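Local coordinates for probable transcriptional regulatory protein, Rv1404 (PDB 2NYX) that probably binds DNA and regulates transcription as a two-chain member of the MarR family, at residues B[92-95]-B[99-102]; B[51-56]-B[67-72]; B[33-38]-B[114-119]; B[45-50]-B[81-86]. All coordinates share one frame; numbering follows the deposited sequence.

Interaction 1 (B[92-95]-B[99-102])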
# COMPACT_ATOMS: atom_id res chain seq x y z
N LEU B 92 17.01 4.30 20.72
CA LEU B 92 17.28 5.27 21.78
C LEU B 92 16.94 4.73 23.17
O LEU B 92 16.04 3.91 23.30
CB LEU B 92 16.49 6.56 21.54
CG LEU B 92 16.37 7.22 20.17
CD1 LEU B 92 15.33 8.32 20.26
CD2 LEU B 92 17.69 7.76 19.66
N PRO B 93 17.64 5.21 24.22
CA PRO B 93 17.34 4.79 25.59
C PRO B 93 15.95 5.23 26.01
O PRO B 93 15.49 6.30 25.61
CB PRO B 93 18.40 5.52 26.42
CG PRO B 93 19.48 5.86 25.47
CD PRO B 93 18.75 6.19 24.21
N HIS B 94 15.27 4.41 26.80
CA HIS B 94 13.95 4.77 27.30
C HIS B 94 14.10 5.88 28.35
O HIS B 94 14.95 5.77 29.23
CB HIS B 94 13.23 3.54 27.87
CG HIS B 94 11.85 3.82 28.37
ND1 HIS B 94 11.58 4.16 29.68
CD2 HIS B 94 10.65 3.83 27.74
CE1 HIS B 94 10.29 4.36 29.83
NE2 HIS B 94 9.70 4.17 28.67
N PRO B 95 13.28 6.95 28.24
CA PRO B 95 13.38 8.13 29.11
C PRO B 95 13.31 7.83 30.61
O PRO B 95 14.12 8.37 31.37
CB PRO B 95 12.17 8.98 28.69
CG PRO B 95 11.27 8.04 27.96
CD PRO B 95 12.19 7.09 27.27
N ARG B 99 15.48 -0.51 30.09
CA ARG B 99 15.13 -1.91 29.80
C ARG B 99 14.80 -2.08 28.32
O ARG B 99 15.65 -2.53 27.56
CB ARG B 99 14.12 -2.59 30.73
CG ARG B 99 14.35 -4.11 30.77
CD ARG B 99 13.65 -4.81 31.92
NE ARG B 99 12.29 -5.19 31.57
CZ ARG B 99 11.45 -5.84 32.37
NH1 ARG B 99 11.83 -6.20 33.59
NH2 ARG B 99 10.23 -6.14 31.95
N GLU B 100 13.60 -1.70 27.89
CA GLU B 100 13.34 -1.69 26.44
C GLU B 100 13.90 -0.42 25.79
O GLU B 100 13.86 0.67 26.36
CB GLU B 100 11.86 -1.92 26.07
CG GLU B 100 10.94 -0.70 26.15
CD GLU B 100 10.04 -0.68 27.39
OE1 GLU B 100 10.30 -1.44 28.35
OE2 GLU B 100 9.07 0.11 27.39
N LEU B 101 14.47 -0.59 24.59
CA LEU B 101 14.93 0.53 23.80
C LEU B 101 13.80 1.10 22.94
O LEU B 101 12.87 0.38 22.56
CB LEU B 101 16.13 0.11 22.93
CG LEU B 101 17.54 0.40 23.46
CD1 LEU B 101 17.68 0.26 24.97
CD2 LEU B 101 18.56 -0.49 22.75
N LEU B 102 13.88 2.40 22.66
CA LEU B 102 12.93 3.08 21.80
C LEU B 102 13.43 3.11 20.36
O LEU B 102 14.62 3.05 20.12
CB LEU B 102 12.67 4.50 22.31
CG LEU B 102 11.41 4.78 23.13
CD1 LEU B 102 11.11 3.68 24.12
CD2 LEU B 102 11.54 6.12 23.83

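Interaction 2 (B[51-56]-B[67-72])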
# COMPACT_ATOMS: atom_id res chain seq x y z
N LEU B 51 8.21 3.72 9.05
CA LEU B 51 8.82 5.05 9.03
C LEU B 51 7.78 6.15 9.23
O LEU B 51 8.03 7.10 9.95
CB LEU B 51 9.61 5.28 7.74
CG LEU B 51 10.75 4.32 7.38
CD1 LEU B 51 11.41 4.78 6.12
CD2 LEU B 51 11.75 4.23 8.50
N VAL B 52 6.61 6.01 8.62
CA VAL B 52 5.56 7.00 8.73
C VAL B 52 5.01 7.04 10.14
O VAL B 52 4.77 8.12 10.69
CB VAL B 52 4.41 6.75 7.71
CG1 VAL B 52 3.26 7.73 7.95
CG2 VAL B 52 4.95 6.88 6.29
N ILE B 53 4.82 5.87 10.74
CA ILE B 53 4.38 5.80 12.13
C ILE B 53 5.39 6.53 13.02
O ILE B 53 5.00 7.28 13.93
CB ILE B 53 4.15 4.34 12.59
CG1 ILE B 53 3.14 3.66 11.66
CG2 ILE B 53 3.62 4.30 14.01
CD1 ILE B 53 2.71 2.28 12.10
N LEU B 54 6.68 6.37 12.72
CA LEU B 54 7.71 7.02 13.53
C LEU B 54 7.74 8.55 13.38
O LEU B 54 8.01 9.26 14.37
CB LEU B 54 9.09 6.37 13.35
CG LEU B 54 9.22 5.00 14.02
CD1 LEU B 54 10.57 4.36 13.73
CD2 LEU B 54 9.00 5.08 15.53
N SER B 55 7.44 9.07 12.19
CA SER B 55 7.37 10.53 12.03
C SER B 55 6.13 11.11 12.70
O SER B 55 6.19 12.22 13.24
CB SER B 55 7.44 10.95 10.56
OG SER B 55 6.22 10.67 9.91
N ASN B 56 5.04 10.35 12.70
CA ASN B 56 3.81 10.72 13.41
C ASN B 56 3.80 10.51 14.92
O ASN B 56 3.20 11.30 15.64
CB ASN B 56 2.61 9.98 12.81
CG ASN B 56 2.23 10.52 11.46
OD1 ASN B 56 2.59 11.65 11.11
ND2 ASN B 56 1.51 9.72 10.69
N THR B 67 1.84 -2.77 17.48
CA THR B 67 0.40 -2.61 17.65
C THR B 67 -0.14 -1.64 16.63
O THR B 67 -1.18 -1.89 16.01
CB THR B 67 0.03 -2.18 19.08
OG1 THR B 67 0.54 -3.16 19.99
CG2 THR B 67 -1.47 -2.09 19.25
N LEU B 68 0.59 -0.53 16.43
CA LEU B 68 0.22 0.48 15.45
C LEU B 68 0.38 -0.04 14.03
O LEU B 68 -0.45 0.26 13.17
CB LEU B 68 1.03 1.75 15.65
CG LEU B 68 0.75 2.61 16.88
CD1 LEU B 68 1.79 3.71 16.99
CD2 LEU B 68 -0.66 3.20 16.89
N LEU B 69 1.41 -0.84 13.80
CA LEU B 69 1.56 -1.52 12.51
C LEU B 69 0.49 -2.57 12.22
O LEU B 69 0.14 -2.78 11.06
CB LEU B 69 2.93 -2.19 12.40
CG LEU B 69 4.02 -1.36 11.74
CD1 LEU B 69 5.37 -1.88 12.20
CD2 LEU B 69 3.92 -1.41 10.22
N GLY B 70 -0.03 -3.21 13.27
CA GLY B 70 -0.92 -4.36 13.13
C GLY B 70 -0.16 -5.57 12.64
O GLY B 70 -0.69 -6.39 11.90
N VAL B 71 1.10 -5.67 13.05
CA VAL B 71 2.01 -6.75 12.67
C VAL B 71 2.48 -7.47 13.94
O VAL B 71 2.54 -6.88 15.01
CB VAL B 71 3.22 -6.20 11.86
CG1 VAL B 71 4.28 -7.27 11.61
CG2 VAL B 71 2.74 -5.62 10.54
N GLN B 72 2.79 -8.76 13.79
CA GLN B 72 3.35 -9.58 14.87
C GLN B 72 4.69 -9.00 15.36
O GLN B 72 5.50 -8.58 14.54
CB GLN B 72 3.50 -11.03 14.37
CG GLN B 72 4.78 -11.76 14.79
CD GLN B 72 5.01 -13.08 14.04
OE1 GLN B 72 4.79 -13.16 12.81
NE2 GLN B 72 5.44 -14.11 14.77

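Interaction 3 (B[33-38]-B[114-119])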
# COMPACT_ATOMS: atom_id res chain seq x y z
N ALA B 33 2.45 2.75 -3.93
CA ALA B 33 3.49 1.74 -3.96
C ALA B 33 4.63 2.18 -4.85
O ALA B 33 5.78 2.01 -4.50
CB ALA B 33 2.93 0.42 -4.42
N HIS B 34 4.29 2.76 -6.00
CA HIS B 34 5.27 3.27 -6.92
C HIS B 34 6.11 4.38 -6.31
O HIS B 34 7.31 4.44 -6.53
CB HIS B 34 4.60 3.78 -8.20
CG HIS B 34 5.56 4.41 -9.17
ND1 HIS B 34 5.55 5.76 -9.46
CD2 HIS B 34 6.57 3.88 -9.90
CE1 HIS B 34 6.50 6.03 -10.33
NE2 HIS B 34 7.14 4.90 -10.61
N SER B 35 5.47 5.26 -5.53
CA SER B 35 6.17 6.40 -4.93
C SER B 35 7.23 5.97 -3.92
O SER B 35 8.28 6.59 -3.81
CB SER B 35 5.18 7.40 -4.32
OG SER B 35 4.70 6.97 -3.06
N ILE B 36 6.94 4.91 -3.18
CA ILE B 36 7.90 4.32 -2.26
C ILE B 36 9.06 3.73 -3.05
O ILE B 36 10.22 3.99 -2.75
CB ILE B 36 7.25 3.20 -1.43
CG1 ILE B 36 6.04 3.73 -0.67
CG2 ILE B 36 8.29 2.61 -0.47
CD1 ILE B 36 5.19 2.64 0.01
N ALA B 37 8.72 2.94 -4.07
CA ALA B 37 9.70 2.21 -4.86
C ALA B 37 10.63 3.14 -5.63
O ALA B 37 11.75 2.75 -5.95
CB ALA B 37 8.99 1.27 -5.81
N GLN B 38 10.18 4.36 -5.91
CA GLN B 38 10.97 5.31 -6.70
C GLN B 38 12.07 6.00 -5.89
O GLN B 38 13.02 6.53 -6.46
CB GLN B 38 10.09 6.32 -7.46
CG GLN B 38 9.55 7.52 -6.65
CD GLN B 38 8.65 8.46 -7.49
OE1 GLN B 38 7.49 8.72 -7.12
NE2 GLN B 38 9.18 8.97 -8.60
N ARG B 114 9.69 12.11 3.62
CA ARG B 114 9.37 13.39 2.99
C ARG B 114 9.39 13.29 1.46
O ARG B 114 8.50 13.82 0.80
CB ARG B 114 10.32 14.48 3.48
CG ARG B 114 10.11 15.85 2.86
CD ARG B 114 11.00 16.91 3.55
NE ARG B 114 11.54 17.94 2.65
CZ ARG B 114 10.80 18.83 1.96
NH1 ARG B 114 9.47 18.81 2.02
NH2 ARG B 114 11.41 19.73 1.19
N GLN B 115 10.41 12.62 0.93
CA GLN B 115 10.57 12.43 -0.52
C GLN B 115 9.46 11.61 -1.18
O GLN B 115 8.91 12.01 -2.20
CB GLN B 115 11.92 11.79 -0.81
CG GLN B 115 13.07 12.76 -0.83
CD GLN B 115 14.36 12.10 -1.28
OE1 GLN B 115 14.80 12.27 -2.43
NE2 GLN B 115 14.98 11.32 -0.39
N VAL B 116 9.16 10.46 -0.60
CA VAL B 116 8.08 9.60 -1.03
C VAL B 116 6.75 10.36 -0.99
O VAL B 116 5.95 10.27 -1.92
CB VAL B 116 8.03 8.32 -0.14
CG1 VAL B 116 6.71 7.57 -0.29
CG2 VAL B 116 9.20 7.39 -0.46
N THR B 117 6.53 11.11 0.09
CA THR B 117 5.29 11.88 0.24
C THR B 117 5.15 12.97 -0.82
O THR B 117 4.10 13.09 -1.43
CB THR B 117 5.13 12.46 1.67
OG1 THR B 117 5.29 11.41 2.62
CG2 THR B 117 3.75 13.08 1.86
N GLU B 118 6.22 13.74 -1.04
CA GLU B 118 6.15 14.86 -1.99
C GLU B 118 5.94 14.35 -3.41
O GLU B 118 5.17 14.94 -4.16
CB GLU B 118 7.36 15.81 -1.85
CG GLU B 118 8.50 15.63 -2.88
CD GLU B 118 8.47 16.64 -4.04
OE1 GLU B 118 7.89 16.33 -5.11
OE2 GLU B 118 9.05 17.75 -3.89
N HIS B 119 6.58 13.24 -3.75
CA HIS B 119 6.44 12.64 -5.08
C HIS B 119 5.05 12.07 -5.36
O HIS B 119 4.54 12.20 -6.48
CB HIS B 119 7.52 11.58 -5.32
CG HIS B 119 8.87 12.16 -5.59
ND1 HIS B 119 9.89 12.14 -4.67
CD2 HIS B 119 9.36 12.81 -6.68
CE1 HIS B 119 10.96 12.73 -5.18
NE2 HIS B 119 10.66 13.15 -6.40

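Interaction 4 (B[45-50]-B[81-86])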
# COMPACT_ATOMS: atom_id res chain seq x y z
N ILE B 45 6.75 -2.28 1.75
CA ILE B 45 5.61 -1.48 2.21
C ILE B 45 5.45 -1.46 3.75
O ILE B 45 5.25 -0.39 4.32
CB ILE B 45 4.27 -1.85 1.46
CG1 ILE B 45 4.35 -1.36 0.01
CG2 ILE B 45 3.05 -1.30 2.20
CD1 ILE B 45 3.05 -1.46 -0.79
N PRO B 46 5.53 -2.64 4.41
CA PRO B 46 5.57 -2.62 5.89
C PRO B 46 6.71 -1.77 6.46
O PRO B 46 6.52 -1.01 7.41
CB PRO B 46 5.76 -4.10 6.25
CG PRO B 46 5.15 -4.84 5.08
CD PRO B 46 5.53 -4.02 3.88
N GLN B 47 7.89 -1.88 5.87
CA GLN B 47 9.02 -1.05 6.26
C GLN B 47 8.68 0.43 6.13
O GLN B 47 8.89 1.21 7.06
CB GLN B 47 10.26 -1.40 5.44
CG GLN B 47 10.93 -2.68 5.92
CD GLN B 47 11.95 -3.23 4.95
OE1 GLN B 47 12.31 -2.58 3.97
NE2 GLN B 47 12.42 -4.44 5.23
N PHE B 48 8.11 0.83 5.00
CA PHE B 48 7.79 2.24 4.81
C PHE B 48 6.74 2.75 5.80
O PHE B 48 6.85 3.87 6.31
CB PHE B 48 7.38 2.57 3.38
CG PHE B 48 7.19 4.04 3.15
CD1 PHE B 48 8.29 4.88 3.09
CD2 PHE B 48 5.92 4.59 3.09
CE1 PHE B 48 8.13 6.25 2.92
CE2 PHE B 48 5.74 5.95 2.92
CZ PHE B 48 6.84 6.78 2.84
N ARG B 49 5.73 1.93 6.09
CA ARG B 49 4.72 2.27 7.09
C ARG B 49 5.35 2.52 8.48
O ARG B 49 5.01 3.49 9.16
CB ARG B 49 3.63 1.19 7.14
CG ARG B 49 2.51 1.46 8.13
CD ARG B 49 1.82 2.79 7.84
NE ARG B 49 0.97 3.24 8.93
CZ ARG B 49 0.27 4.38 8.92
NH1 ARG B 49 0.31 5.17 7.85
NH2 ARG B 49 -0.47 4.73 9.95
N THR B 50 6.28 1.65 8.88
CA THR B 50 7.09 1.84 10.09
C THR B 50 7.66 3.25 10.17
O THR B 50 7.61 3.89 11.21
CB THR B 50 8.25 0.81 10.15
OG1 THR B 50 7.71 -0.50 10.15
CG2 THR B 50 9.08 0.98 11.40
N ASP B 81 15.32 -3.95 12.98
CA ASP B 81 16.74 -4.30 12.84
C ASP B 81 17.29 -3.95 11.45
O ASP B 81 18.38 -3.38 11.33
CB ASP B 81 16.97 -5.79 13.11
CG ASP B 81 16.80 -6.16 14.57
OD1 ASP B 81 17.01 -5.30 15.45
OD2 ASP B 81 16.47 -7.34 14.84
N ARG B 82 16.53 -4.31 10.42
CA ARG B 82 16.91 -4.05 9.03
C ARG B 82 16.99 -2.56 8.75
O ARG B 82 17.93 -2.09 8.12
CB ARG B 82 15.92 -4.71 8.07
CG ARG B 82 16.06 -6.21 7.99
CD ARG B 82 15.24 -6.82 6.85
NE ARG B 82 15.04 -8.26 7.07
CZ ARG B 82 13.94 -8.80 7.59
NH1 ARG B 82 12.90 -8.03 7.94
NH2 ARG B 82 13.86 -10.11 7.76
N LEU B 83 15.99 -1.83 9.21
CA LEU B 83 15.93 -0.39 8.99
C LEU B 83 17.01 0.33 9.79
O LEU B 83 17.49 1.40 9.39
CB LEU B 83 14.53 0.16 9.30
CG LEU B 83 13.45 -0.27 8.32
CD1 LEU B 83 12.11 0.33 8.69
CD2 LEU B 83 13.82 0.09 6.90
N VAL B 84 17.39 -0.26 10.92
CA VAL B 84 18.55 0.21 11.67
C VAL B 84 19.83 -0.01 10.86
O VAL B 84 20.65 0.89 10.73
CB VAL B 84 18.64 -0.45 13.06
CG1 VAL B 84 20.00 -0.19 13.68
CG2 VAL B 84 17.54 0.09 13.95
N GLY B 85 19.95 -1.20 10.28
CA GLY B 85 21.06 -1.54 9.40
C GLY B 85 21.17 -0.62 8.20
O GLY B 85 22.26 -0.38 7.72
N ALA B 86 20.04 -0.11 7.72
CA ALA B 86 20.02 0.78 6.56
C ALA B 86 20.03 2.27 6.94
O ALA B 86 19.75 3.12 6.11
CB ALA B 86 18.82 0.45 5.67

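Interaction 1 (B[92-95]-B[99-102])
H94 turns its CG opposite the backbone N (chi1 -178°), which carries the imidazole alongside L102, where the neighbouring strand starts, and toward E100. In E100, CG sits between N and the carbonyl carbon (chi1 82°), and a bend at chi2 brings the carboxylate back toward the ring. The ring meets L102 edge-on, with H94 CD2 3.7 Å from L102 CD1. The CD of P95 lies over one face, offset toward the rim, and is also 3.6 Å from L102 CD2, so the two methyls of L102 divide between ring edge and proline. E100 OE2 stays 4.1 Å from H94 CD2; its hydrogen bond goes to N61, while H94 ND1 is held by S97 O within the turn. H94 CB lies 3.3 Å from E100 O. Next to this cluster L92 and L102 form an antiparallel hydrogen-bonded pair. L92 N reaches L102 O at 2.8 Å, and L102 N returns to L92 O at 2.7 Å. This is the root of the wing hairpin of a winged-helix domain: L92 ends the outer strand 89-92, L102 begins the central strand 102-105, and both leucines touch P59, just ahead of strand 60-61.

Interaction 2 (B[51-56]-B[67-72])
The flat group between I53 and the pair L68 and L69 is a main-chain one, the peptide joining the two leucines. I53 CD1 rests over one of its faces, 3.8 Å from both L68 C and L69 N, and no ring or side-chain amide takes part in the contact. The rest is aliphatic. I53 CG1 lies beside its backbone N (chi1 -56°), which puts CG2 opposite the N, beside the carbonyl carbon, and both branches come up against L68 from one side: CD1 and CG2 of I53 are each 4.0 Å from L68 CB. The closest approach is I53 CG2 to L68 CD1, 3.5 Å, the side chains running obliquely to one another. Beyond the peptide, I53 CD1 also reaches L69 CG at 3.9 Å. Helix 45-57 thus backs the first helix of the helix-turn-helix, 62-69, at the point where it gives way to the turn before helix 73-85. A Schellman motif ends that first helix: G70, with positive phi, is its C-prime residue, V71 N bonds to A66 O, and the bond from G70 N to T67 O is weak. Q72 then takes the N-cap position of helix 73-85. From the turn, G70 O accepts a hydrogen bond from H34 ND1 of the second subunit.

Interaction 3 (B[33-38]-B[114-119])
Apolar contact comes first, and V116 makes it: both its methyls press on the S35–I36 part of helix 26-39. V116 CG1 lies opposite the backbone N (chi1 164°) and reaches I36 CG1 at 3.9 Å, while CG2 settles against the backbone, 3.8 Å from I36 CA. The side chains of I36 and V116 meet obliquely, and F48 of helix 45-57 touches both. Around them the axes of 33-38 and 114-119 come within 8.6 Å and run at 136°, closer to antiparallel than to parallel. In this MarR-type chain the long helix 107-128 leads away from the wing, and helix 26-39 crosses it beside the second subunit: T117 OG1 bonds to R26 of that chain, and I36 packs on its I45. Polar atoms border the packing. S35 OG is 3.5 Å from V116 CG1, yet its hydrogen bonds are to S32 O and R120 NE, so this buried hydroxyl is satisfied from both helices. Farther along, Q38 OE1 merely touches H119 CB at 3.4 Å. The H119 ring turns back on its own helix, its ND1 giving a bent 2.7 Å bond (138°) to Q115 O. That oxygen also takes H119 N, from the opposite face of its carbonyl plane.

Interaction 4 (B[45-50]-B[81-86])
Q47 and L83 mark where the two helices come nearest, their CA atoms 7.5 Å apart. The axes of 45-50 and 81-85 stay 11.1 Å from each other and lie at 76°, nearly perpendicular, a separation that L83 spans with its side chain. Its CG lies beside the backbone N (chi1 -69°), and the forked end is thrust at helix 45-57, where CD1 meets Q47 O at 3.7 Å and T50 CG2 at 4.1 Å. The other methyl, L83 CD2, rests alongside the aliphatic root of Q47, 4.1 Å from Q47 CG. T50 can offer its methyl because its hydroxyl is turned to its own helix: OG1 donates to P46 O at 3.0 Å, an oxygen that T50 N approaches from the other face. Beyond L83 the extended chains of Q47 and R82 cross at about a right angle, with Q47 NE2 4.0 Å from R82 CD, a contact without a hydrogen bond. The polar end of Q47 is held elsewhere, OE1 accepting from T44 N, and R82 has a long, weak ion pair with E41 of the second subunit. I89, at the start of the wing, touches both T50 and L83. The arrangement is that of a winged helix-turn-helix domain, in which helix 73-85, by family analogy the recognition helix, is seated on helix 45-57 through its inward-facing leucine.

In the fold
From the N terminus, helix 26-39 supplies the first half of interaction 3, whose loop closes only at 114-119 and encloses the other three contacts. Helix 45-57 comes next and serves two of them: 45-50 opens interaction 4, and 51-56 opens interaction 2. The latter closes first, at 67-72, so it lies within the loop that 81-86 completes. Interaction 1 follows in series, closing the short wing hairpin. Interactions 2 and 4 touch through L69 on T50 and L51 on L83, making one helix-turn-helix core; F48 joins that core to interaction 3 and the long helix 107-128. Interaction 1 stands apart, its centre about 30 Å from that of interaction 3.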